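Local coordinates for protein sulfate transporter/antisigma-factor antagonist STAS (PDB 3T6O) that probably acts as an anti-sigma factor antagonist built on a STAS domain, at residues 69-73 with 102-106. Residues are numbered along the deposited sequence; the frame is centred on the assembly and turned at random.
Sequences LVRGW and IDEVW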
loop_
_atom_site.group_PDB
_atom_site.type_symbol
_atom_site.label_atom_id
_atom_site.label_comp_id
_atom_site.label_asym_id
_atom_site.label_seq_id
_atom_site.Cartn_x
_atom_site.Cartn_y
_atom_site.Cartn_z
ATOM N N LEU A 69 10.041 -6.159 -4.445
ATOM C CA LEU A 69 10.978 -6.923 -3.613
ATOM C C LEU A 69 10.347 -7.295 -2.245
ATOM O O LEU A 69 10.508 -8.431 -1.734
ATOM C CB LEU A 69 12.279 -6.165 -3.456
ATOM C CG LEU A 69 13.293 -5.989 -4.626
ATOM C CD1 LEU A 69 14.605 -5.371 -4.128
ATOM C CD2 LEU A 69 13.597 -7.264 -5.329
ATOM N N VAL A 70 9.568 -6.360 -1.703
ATOM C CA VAL A 70 8.901 -6.530 -0.403
ATOM C C VAL A 70 7.848 -7.633 -0.539
ATOM O O VAL A 70 7.692 -8.448 0.350
ATOM C CB VAL A 70 8.338 -5.192 0.106
ATOM C CG1 VAL A 70 7.355 -5.365 1.255
ATOM C CG2 VAL A 70 9.516 -4.214 0.540
ATOM N N ARG A 71 7.173 -7.689 -1.680
ATOM C CA ARG A 71 6.208 -8.763 -1.926
ATOM C C ARG A 71 6.877 -10.112 -1.956
ATOM O O ARG A 71 6.320 -11.098 -1.458
ATOM C CB ARG A 71 5.412 -8.553 -3.223
ATOM C CG ARG A 71 4.559 -7.329 -3.226
ATOM C CD ARG A 71 3.933 -7.100 -4.607
ATOM N NE ARG A 71 2.953 -8.113 -4.878
ATOM C CZ ARG A 71 2.416 -8.389 -6.066
ATOM N NH1 ARG A 71 2.792 -7.722 -7.151
ATOM N NH2 ARG A 71 1.476 -9.335 -6.152
ATOM N N GLY A 72 8.039 -10.178 -2.573
ATOM C CA GLY A 72 8.826 -11.408 -2.618
ATOM C C GLY A 72 9.264 -11.772 -1.214
ATOM O O GLY A 72 9.076 -12.897 -0.758
ATOM N N TRP A 73 9.820 -10.800 -0.517
ATOM C CA TRP A 73 10.307 -11.045 0.830
ATOM C C TRP A 73 9.215 -11.554 1.769
ATOM O O TRP A 73 9.467 -12.469 2.552
ATOM C CB TRP A 73 11.014 -9.786 1.373
ATOM C CG TRP A 73 11.267 -9.807 2.849
ATOM C CD1 TRP A 73 12.194 -10.549 3.532
ATOM C CD2 TRP A 73 10.575 -9.038 3.812
ATOM N NE1 TRP A 73 12.117 -10.283 4.872
ATOM C CE2 TRP A 73 11.112 -9.372 5.078
ATOM C CE3 TRP A 73 9.511 -8.137 3.739
ATOM C CZ2 TRP A 73 10.631 -8.816 6.258
ATOM C CZ3 TRP A 73 9.030 -7.571 4.919
ATOM C CH2 TRP A 73 9.596 -7.906 6.161
ATOM N N ILE A 102 13.490 -0.994 5.041
ATOM C CA ILE A 102 13.255 -2.436 4.948
ATOM C C ILE A 102 14.539 -3.279 4.628
ATOM O O ILE A 102 14.697 -4.395 5.115
ATOM C CB ILE A 102 12.108 -2.803 3.949
ATOM C CG1 ILE A 102 11.733 -4.265 4.091
ATOM C CG2 ILE A 102 12.453 -2.526 2.527
ATOM C CD1 ILE A 102 11.300 -4.633 5.519
ATOM N N ASP A 103 15.447 -2.720 3.852
ATOM C CA ASP A 103 16.645 -3.461 3.491
ATOM C C ASP A 103 17.587 -3.698 4.672
ATOM O O ASP A 103 18.527 -4.470 4.546
ATOM C CB ASP A 103 17.381 -2.756 2.354
ATOM C CG ASP A 103 17.926 -1.427 2.764
ATOM O OD1 ASP A 103 17.186 -0.644 3.358
ATOM O OD2 ASP A 103 19.116 -1.172 2.507
ATOM N N GLU A 104 17.314 -3.083 5.821
ATOM C CA GLU A 104 18.040 -3.415 7.023
ATOM C C GLU A 104 17.796 -4.842 7.424
ATOM O O GLU A 104 18.554 -5.371 8.203
ATOM C CB GLU A 104 17.638 -2.505 8.173
ATOM C CG GLU A 104 18.013 -1.030 7.994
ATOM C CD GLU A 104 19.494 -0.798 8.188
ATOM O OE1 GLU A 104 19.976 -0.966 9.337
ATOM O OE2 GLU A 104 20.168 -0.453 7.189
ATOM N N VAL A 105 16.764 -5.492 6.895
ATOM C CA VAL A 105 16.578 -6.913 7.145
ATOM C C VAL A 105 17.014 -7.786 5.962
ATOM O O VAL A 105 16.853 -8.980 5.980
ATOM C CB VAL A 105 15.109 -7.223 7.605
ATOM C CG1 VAL A 105 14.626 -6.151 8.583
ATOM C CG2 VAL A 105 14.155 -7.309 6.461
ATOM N N TRP A 106 17.553 -7.189 4.904
ATOM C CA TRP A 106 18.057 -7.956 3.762
ATOM C C TRP A 106 19.608 -7.841 3.761
ATOM O O TRP A 106 20.157 -6.738 3.570
ATOM C CB TRP A 106 17.513 -7.381 2.467
ATOM C CG TRP A 106 16.042 -7.341 2.351
ATOM C CD1 TRP A 106 15.130 -8.112 3.012
ATOM C CD2 TRP A 106 15.306 -6.516 1.478
ATOM N NE1 TRP A 106 13.866 -7.806 2.604
ATOM C CE2 TRP A 106 13.948 -6.832 1.649
ATOM C CE3 TRP A 106 15.661 -5.537 0.556
ATOM C CZ2 TRP A 106 12.947 -6.169 0.967
ATOM C CZ3 TRP A 106 14.685 -4.896 -0.135
ATOM C CH2 TRP A 106 13.332 -5.207 0.071
#
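Helix 63-76 packs through Val70 and Trp73, one turn apart, beside the 3-10 segment 102-105 and the residue that follows it, Trp106; CA atoms are 8.0 Å apart for Val70 and Ile102 and 8.8 Å for Trp73 and Trp106. No hydrogen bond crosses the interface, which is held by two indoles and the aliphatic groups around them. Trp106 drives its pyrrole edge onto a face of Trp73 in a T-shaped stack: the five-membered rings are 4.6 Å apart between centroids, with planes at 67°, and Trp106 NE1 lies 3.3 Å from Trp73 CG. This edge-on approach probably turns the indole N-H toward the pi cloud. Trp73 is swung toward the turn because its CG stands anti to the backbone N (chi1 166°). Ile102 CD1 covers the six-membered ring of Trp73, 4.1 Å from its centroid in a CH-pi contact, while Val105 CG2 approaches Trp73 CZ2 obliquely at 3.8 Å. At the far end of the Trp106 indole, CH2 meets Leu69 CB at 3.8 Å and also touches Val70 CG2, a methyl that additionally packs against Ile102 CG2. Phe84, on strand 83-87, the neighbour of strand 108-109, meets the Trp106 ring as well, and Val105 of a second subunit packs on both Trp73 and Ile102, so the cluster continues into the assembly. Within the alpha/beta STAS fold, this hydrophobic packing joins helix 63-76 to the connection between helix 91-97 and strand 108-109, outermost in the sheet of this chain.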